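PDB 3DTZ: putative Chlorite dismutase TA0507 from Thermoplasma acidophilum, which is of unknown function but is a chlorite dismutase family protein that probably binds heme and may act as an oxidoreductase. Local coordinates for residues D[65-73]-D[129-140]. Numbering follows the deposited sequence. Where two conformers were deposited one is given.
Sequences INFHIYRSY and EDSLRLPPLRYF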
ATOM      1  N   ILE D  65      25.627  11.649 -19.928  1.00 15.18           N
ATOM      2  CA  ILE D  65      25.437  13.063 -20.249  1.00 15.45           C
ATOM      3  C   ILE D  65      25.426  13.938 -18.976  1.00 14.40           C
ATOM      4  O   ILE D  65      26.076  15.008 -18.932  1.00 15.12           O
ATOM      5  CB  ILE D  65      24.176  13.253 -21.121  1.00 14.91           C
ATOM      6  CG1 ILE D  65      24.391  12.503 -22.464  1.00 16.71           C
ATOM      7  CG2 ILE D  65      23.848  14.776 -21.296  1.00 16.18           C
ATOM      8  CD1 ILE D  65      23.145  12.383 -23.382  1.00 16.45           C
ATOM      9  N   ASN D  66      24.733  13.458 -17.936  1.00 14.21           N
ATOM     10  CA  ASN D  66      24.762  14.111 -16.634  1.00 12.72           C
ATOM     11  C   ASN D  66      24.638  13.082 -15.515  1.00 13.28           C
ATOM     12  O   ASN D  66      24.211  11.924 -15.740  1.00 12.48           O
ATOM     13  CB  ASN D  66      23.704  15.259 -16.515  1.00 13.45           C
ATOM     14  CG  ASN D  66      22.272  14.754 -16.420  1.00 15.25           C
ATOM     15  OD1 ASN D  66      21.934  13.677 -16.915  1.00 15.59           O
ATOM     16  ND2 ASN D  66      21.421  15.531 -15.758  1.00 17.09           N
ATOM     17  N   PHE D  67      25.080  13.514 -14.331  1.00 13.67           N
ATOM     18  CA  PHE D  67      24.875  12.735 -13.100  1.00 13.56           C
ATOM     19  C   PHE D  67      24.919  13.734 -11.957  1.00 13.25           C
ATOM     20  O   PHE D  67      25.918  14.450 -11.770  1.00 12.84           O
ATOM     21  CB  PHE D  67      25.980  11.692 -12.892  1.00 14.02           C
ATOM     22  CG  PHE D  67      25.947  11.086 -11.525  1.00 14.48           C
ATOM     23  CD1 PHE D  67      24.895  10.237 -11.177  1.00 14.11           C
ATOM     24  CD2 PHE D  67      26.892  11.431 -10.569  1.00 15.64           C
ATOM     25  CE1 PHE D  67      24.809   9.672  -9.884  1.00 15.98           C
ATOM     26  CE2 PHE D  67      26.829  10.876  -9.270  1.00 16.32           C
ATOM     27  CZ  PHE D  67      25.799  10.007  -8.938  1.00 15.17           C
ATOM     28  N   HIS D  68      23.827  13.812 -11.210  1.00 13.54           N
ATOM     29  CA  HIS D  68      23.757  14.729 -10.065  1.00 14.33           C
ATOM     30  C   HIS D  68      23.176  13.990  -8.851  1.00 14.45           C
ATOM     31  O   HIS D  68      22.318  13.132  -9.010  1.00 14.95           O
ATOM     32  CB  HIS D  68      22.902  15.955 -10.398  1.00 14.76           C
ATOM     33  CG  HIS D  68      23.370  16.702 -11.615  1.00 16.21           C
ATOM     34  ND1 HIS D  68      24.632  17.249 -11.704  1.00 20.61           N
ATOM     35  CD2 HIS D  68      22.742  17.014 -12.775  1.00 17.40           C
ATOM     36  CE1 HIS D  68      24.778  17.827 -12.888  1.00 20.58           C
ATOM     37  NE2 HIS D  68      23.648  17.691 -13.558  1.00 19.43           N
ATOM     38  N   ILE D  69      23.620  14.386  -7.666  1.00 14.19           N
ATOM     39  CA  ILE D  69      23.132  13.803  -6.411  1.00 14.99           C
ATOM     40  C   ILE D  69      22.361  14.912  -5.666  1.00 14.01           C
ATOM     41  O   ILE D  69      22.789  16.068  -5.709  1.00 13.10           O
ATOM     42  CB  ILE D  69      24.314  13.279  -5.532  1.00 15.78           C
ATOM     43  CG1 ILE D  69      25.200  12.329  -6.354  1.00 15.51           C
ATOM     44  CG2 ILE D  69      23.726  12.527  -4.318  1.00 16.88           C
ATOM     45  CD1 ILE D  69      26.517  11.952  -5.691  1.00 15.68           C
ATOM     46  N   TYR D  70      21.264  14.559  -4.985  1.00 14.04           N
ATOM     47  CA  TYR D  70      20.474  15.515  -4.199  1.00 14.03           C
ATOM     48  C   TYR D  70      20.173  14.958  -2.809  1.00 14.93           C
ATOM     49  O   TYR D  70      19.912  13.764  -2.649  1.00 14.36           O
ATOM     50  CB  TYR D  70      19.130  15.810  -4.872  1.00 14.71           C
ATOM     51  CG  TYR D  70      19.318  16.384  -6.235  1.00 12.66           C
ATOM     52  CD1 TYR D  70      19.441  15.543  -7.348  1.00 16.55           C
ATOM     53  CD2 TYR D  70      19.442  17.761  -6.404  1.00 12.50           C
ATOM     54  CE1 TYR D  70      19.674  16.079  -8.629  1.00 14.72           C
ATOM     55  CE2 TYR D  70      19.671  18.317  -7.670  1.00 14.86           C
ATOM     56  CZ  TYR D  70      19.770  17.469  -8.774  1.00 15.59           C
ATOM     57  OH  TYR D  70      19.975  17.997 -10.013  1.00 13.76           O
ATOM     58  N   ARG D  71      20.226  15.844  -1.824  1.00 14.39           N
ATOM     59  CA  ARG D  71      19.670  15.592  -0.492  1.00 14.21           C
ATOM     60  C   ARG D  71      18.151  15.680  -0.636  1.00 15.33           C
ATOM     61  O   ARG D  71      17.655  16.378  -1.521  1.00 15.80           O
ATOM     62  CB  ARG D  71      20.147  16.684   0.470  1.00 14.02           C
ATOM     63  CG  ARG D  71      21.686  16.688   0.669  1.00 13.28           C
ATOM     64  CD  ARG D  71      22.226  18.077   0.997  1.00 15.74           C
ATOM     65  NE  ARG D  71      21.774  18.566   2.312  1.00 16.31           N
ATOM     66  CZ  ARG D  71      22.019  19.794   2.755  1.00 16.66           C
ATOM     67  NH1 ARG D  71      22.716  20.662   1.996  1.00 18.43           N
ATOM     68  NH2 ARG D  71      21.594  20.154   3.967  1.00 16.39           N
ATOM     69  N   SER D  72      17.420  14.966   0.214  1.00 15.02           N
ATOM     70  CA  SER D  72      15.987  14.841   0.069  1.00 16.92           C
ATOM     71  C   SER D  72      15.260  15.529   1.193  1.00 16.89           C
ATOM     72  O   SER D  72      15.580  15.305   2.362  1.00 17.68           O
ATOM     73  CB  SER D  72      15.611  13.341   0.045  1.00 16.21           C
ATOM     74  OG  SER D  72      14.217  13.105   0.302  1.00 16.27           O
ATOM     75  N   TYR D  73      14.245  16.316   0.843  1.00 17.31           N
ATOM     76  CA  TYR D  73      13.340  16.878   1.826  1.00 17.83           C
ATOM     77  C   TYR D  73      12.380  15.821   2.434  1.00 18.37           C
ATOM     78  O   TYR D  73      11.914  15.988   3.554  1.00 20.13           O
ATOM     79  CB  TYR D  73      12.552  18.051   1.224  1.00 18.71           C
ATOM     80  CG  TYR D  73      13.351  19.332   1.185  1.00 17.40           C
ATOM     81  CD1 TYR D  73      14.227  19.603   0.131  1.00 18.06           C
ATOM     82  CD2 TYR D  73      13.280  20.248   2.238  1.00 17.25           C
ATOM     83  CE1 TYR D  73      14.983  20.806   0.113  1.00 16.91           C
ATOM     84  CE2 TYR D  73      14.046  21.437   2.233  1.00 18.19           C
ATOM     85  CZ  TYR D  73      14.878  21.705   1.154  1.00 17.66           C
ATOM     86  OH  TYR D  73      15.641  22.854   1.124  1.00 20.29           O
ATOM     87  N   GLU D 129      20.283  18.359 -24.744  1.00 14.87           N
ATOM     88  CA  GLU D 129      21.548  17.889 -24.201  1.00 15.68           C
ATOM     89  C   GLU D 129      22.390  19.047 -23.651  1.00 15.88           C
ATOM     90  O   GLU D 129      23.039  18.899 -22.616  1.00 16.24           O
ATOM     91  CB  GLU D 129      22.313  17.118 -25.260  1.00 17.22           C
ATOM     92  CG  GLU D 129      23.647  16.551 -24.764  1.00 18.68           C
ATOM     93  CD  GLU D 129      24.361  15.736 -25.809  1.00 22.01           C
ATOM     94  OE1 GLU D 129      23.830  15.608 -26.929  1.00 23.60           O
ATOM     95  OE2 GLU D 129      25.477  15.253 -25.517  1.00 25.98           O
ATOM     96  N   ASP D 130      22.371  20.195 -24.325  1.00 14.62           N
ATOM     97  CA  ASP D 130      23.121  21.371 -23.857  1.00 14.84           C
ATOM     98  C   ASP D 130      22.630  21.788 -22.478  1.00 14.63           C
ATOM     99  O   ASP D 130      23.432  22.135 -21.603  1.00 14.49           O
ATOM    100  CB  ASP D 130      22.975  22.556 -24.827  1.00 14.82           C
ATOM    101  CG  ASP D 130      23.847  22.443 -26.077  1.00 17.35           C
ATOM    102  OD1 ASP D 130      24.739  21.561 -26.150  1.00 18.08           O
ATOM    103  OD2 ASP D 130      23.646  23.280 -27.010  1.00 17.91           O
ATOM    104  N   SER D 131      21.309  21.759 -22.274  1.00 13.84           N
ATOM    105  CA  SER D 131      20.717  22.095 -20.978  0.60 14.04           C
ATOM    106  C   SER D 131      21.181  21.101 -19.906  1.00 14.12           C
ATOM    107  O   SER D 131      21.519  21.488 -18.775  1.00 15.46           O
ATOM    108  CB  SER D 131      19.182  22.072 -21.102  0.60 13.97           C
ATOM    109  OG  SER D 131      18.575  22.705 -20.009  0.60 12.59           O
ATOM    110  N   LEU D 132      21.184  19.815 -20.265  1.00 14.14           N
ATOM    111  CA  LEU D 132      21.644  18.757 -19.346  1.00 14.15           C
ATOM    112  C   LEU D 132      23.141  18.936 -18.966  1.00 14.11           C
ATOM    113  O   LEU D 132      23.558  18.549 -17.868  1.00 15.23           O
ATOM    114  CB  LEU D 132      21.414  17.386 -19.941  1.00 13.30           C
ATOM    115  CG  LEU D 132      20.008  16.891 -20.177  1.00 12.98           C
ATOM    116  CD1 LEU D 132      20.038  15.472 -20.723  1.00 14.21           C
ATOM    117  CD2 LEU D 132      19.243  16.967 -18.840  1.00 14.80           C
ATOM    118  N   ARG D 133      23.918  19.555 -19.840  1.00 14.88           N
ATOM    119  CA  ARG D 133      25.338  19.779 -19.558  1.00 15.93           C
ATOM    120  C   ARG D 133      25.651  21.059 -18.778  1.00 17.22           C
ATOM    121  O   ARG D 133      26.825  21.318 -18.419  1.00 17.03           O
ATOM    122  CB  ARG D 133      26.157  19.696 -20.860  1.00 15.39           C
ATOM    123  CG  ARG D 133      26.105  18.274 -21.460  1.00 16.94           C
ATOM    124  CD  ARG D 133      26.984  18.152 -22.681  1.00 17.09           C
ATOM    125  NE  ARG D 133      26.863  16.820 -23.293  1.00 17.63           N
ATOM    126  CZ  ARG D 133      27.578  15.761 -22.925  1.00 17.99           C
ATOM    127  NH1 ARG D 133      28.461  15.862 -21.950  1.00 18.42           N
ATOM    128  NH2 ARG D 133      27.430  14.606 -23.557  1.00 21.22           N
ATOM    129  N   LEU D 134      24.642  21.894 -18.542  1.00 17.46           N
ATOM    130  CA  LEU D 134      24.849  23.109 -17.734  1.00 18.59           C
ATOM    131  C   LEU D 134      25.040  22.745 -16.254  1.00 19.06           C
ATOM    132  O   LEU D 134      24.503  21.743 -15.793  1.00 17.77           O
ATOM    133  CB  LEU D 134      23.655  24.055 -17.876  1.00 19.09           C
ATOM    134  CG  LEU D 134      23.332  24.630 -19.258  1.00 20.36           C
ATOM    135  CD1 LEU D 134      21.977  25.327 -19.240  1.00 21.15           C
ATOM    136  CD2 LEU D 134      24.413  25.599 -19.747  1.00 20.81           C
ATOM    137  N   PRO D 135      25.792  23.560 -15.505  1.00 19.97           N
ATOM    138  CA  PRO D 135      25.885  23.265 -14.073  1.00 20.81           C
ATOM    139  C   PRO D 135      24.491  23.300 -13.452  1.00 20.39           C
ATOM    140  O   PRO D 135      23.711  24.207 -13.773  1.00 20.17           O
ATOM    141  CB  PRO D 135      26.747  24.412 -13.527  1.00 20.95           C
ATOM    142  CG  PRO D 135      27.515  24.902 -14.703  1.00 21.72           C
ATOM    143  CD  PRO D 135      26.580  24.747 -15.880  1.00 20.61           C
ATOM    144  N   PRO D 136      24.158  22.293 -12.626  1.00 20.64           N
ATOM    145  CA  PRO D 136      22.801  22.184 -12.150  1.00 19.43           C
ATOM    146  C   PRO D 136      22.383  23.306 -11.211  1.00 18.17           C
ATOM    147  O   PRO D 136      23.228  23.910 -10.539  1.00 17.68           O
ATOM    148  CB  PRO D 136      22.774  20.811 -11.426  1.00 20.43           C
ATOM    149  CG  PRO D 136      24.174  20.582 -11.031  1.00 20.79           C
ATOM    150  CD  PRO D 136      25.021  21.213 -12.104  1.00 21.35           C
ATOM    151  N   LEU D 137      21.076  23.568 -11.177  1.00 17.67           N
ATOM    152  CA  LEU D 137      20.482  24.531 -10.249  1.00 17.25           C
ATOM    153  C   LEU D 137      20.378  23.896  -8.855  1.00 17.01           C
ATOM    154  O   LEU D 137      20.589  22.688  -8.701  1.00 17.54           O
ATOM    155  CB  LEU D 137      19.113  25.003 -10.759  1.00 16.40           C
ATOM    156  CG  LEU D 137      19.147  25.625 -12.159  1.00 17.02           C
ATOM    157  CD1 LEU D 137      17.827  26.303 -12.446  1.00 15.92           C
ATOM    158  CD2 LEU D 137      20.314  26.644 -12.317  1.00 15.60           C
ATOM    159  N   ARG D 138      20.070  24.715  -7.852  1.00 16.12           N
ATOM    160  CA  ARG D 138      20.201  24.305  -6.466  1.00 17.20           C
ATOM    161  C   ARG D 138      19.166  23.236  -6.065  1.00 15.76           C
ATOM    162  O   ARG D 138      19.431  22.441  -5.170  1.00 15.52           O
ATOM    163  CB  ARG D 138      20.053  25.520  -5.546  1.00 16.71           C
ATOM    164  CG  ARG D 138      19.878  25.177  -4.047  1.00 18.81           C
ATOM    165  CD  ARG D 138      19.829  26.434  -3.179  1.00 21.43           C
ATOM    166  NE  ARG D 138      21.185  26.964  -3.042  1.00 30.59           N
ATOM    167  CZ  ARG D 138      21.822  27.190  -1.890  1.00 32.92           C
ATOM    168  NH1 ARG D 138      21.238  27.004  -0.706  1.00 32.38           N
ATOM    169  NH2 ARG D 138      23.061  27.664  -1.933  1.00 35.47           N
ATOM    170  N   TYR D 139      18.007  23.241  -6.716  1.00 14.82           N
ATOM    171  CA  TYR D 139      16.933  22.293  -6.391  1.00 15.18           C
ATOM    172  C   TYR D 139      16.483  21.483  -7.607  1.00 15.29           C
ATOM    173  O   TYR D 139      16.686  21.889  -8.758  1.00 15.13           O
ATOM    174  CB  TYR D 139      15.702  23.005  -5.808  1.00 15.94           C
ATOM    175  CG  TYR D 139      16.018  23.855  -4.623  1.00 17.02           C
ATOM    176  CD1 TYR D 139      16.180  23.282  -3.359  1.00 18.88           C
ATOM    177  CD2 TYR D 139      16.180  25.231  -4.767  1.00 18.59           C
ATOM    178  CE1 TYR D 139      16.499  24.086  -2.239  1.00 20.14           C
ATOM    179  CE2 TYR D 139      16.469  26.037  -3.682  1.00 18.04           C
ATOM    180  CZ  TYR D 139      16.636  25.466  -2.429  1.00 19.22           C
ATOM    181  OH  TYR D 139      16.941  26.290  -1.370  1.00 21.48           O
ATOM    182  N   PHE D 140      15.846  20.355  -7.323  1.00 15.05           N
ATOM    183  CA  PHE D 140      15.408  19.407  -8.348  1.00 14.83           C
ATOM    184  C   PHE D 140      14.037  18.897  -7.917  1.00 15.35           C
ATOM    185  O   PHE D 140      13.832  18.590  -6.727  1.00 16.04           O
ATOM    186  CB  PHE D 140      16.395  18.249  -8.364  1.00 15.13           C
ATOM    187  CG  PHE D 140      16.111  17.174  -9.384  1.00 15.64           C
ATOM    188  CD1 PHE D 140      16.143  17.443 -10.755  1.00 16.91           C
ATOM    189  CD2 PHE D 140      15.863  15.887  -8.973  1.00 20.57           C
ATOM    190  CE1 PHE D 140      15.894  16.435 -11.712  1.00 20.02           C
ATOM    191  CE2 PHE D 140      15.647  14.873  -9.925  1.00 18.70           C
ATOM    192  CZ  PHE D 140      15.671  15.150 -11.283  1.00 18.17           C
TER
HETATM  193  O   HOH W   1      22.051  18.325 -15.531  1.00 26.85           O
HETATM  194  O   HOH W   2      19.277  20.777 -10.075  1.00 18.21           O
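Glu129 meets Ile65 through its CG, which lies 3.9 Å from Ile65 CG2. Its carboxylate holds two arginines. OE1 pairs with Arg86, and OE2 takes both NE and NH2 of Arg133, side-on and in the guanidinium plane. Arg133 NH2 lies 2.8 Å from Glu129 OE2. Leu132 adds its CB, 3.8 Å from Ile65 CG2. That methyl reaches the helix because CG2 is anti to the backbone N of Ile65. Leu132 O faces Asn66 and His68, but a water spans the gap. The water donates to Leu132 O, accepts from Asn66 ND2 and lies 2.6 Å from His68 NE2, in the ring plane. Ser84 holds the other end of the Asn66 amide. The grip of Glu129 fixes the Arg133 guanidinium with one face over Ile65. The end of helix 128-132, the linker and the start of strand 139-147 together lie along one face of strand 64-72, within the antiparallel sheet of the chlorite dismutase fold. Pro136 lays CG over the His68 ring in a CH-pi contact, 3.6 Å from CG to the centroid. A second water lies in reach of Tyr70 OH, Leu137 O and Tyr139 O. Tyr139 turns its ring edge to Tyr73 OH, which bonds to Pro88 O of the second subunit. Phe140 CB sits over the Tyr70 ring, 3.3 Å from Tyr70 CE2. The Phe140 ring continues as an offset stack on Tyr70, planes at 13°, and also stacks with Trp82.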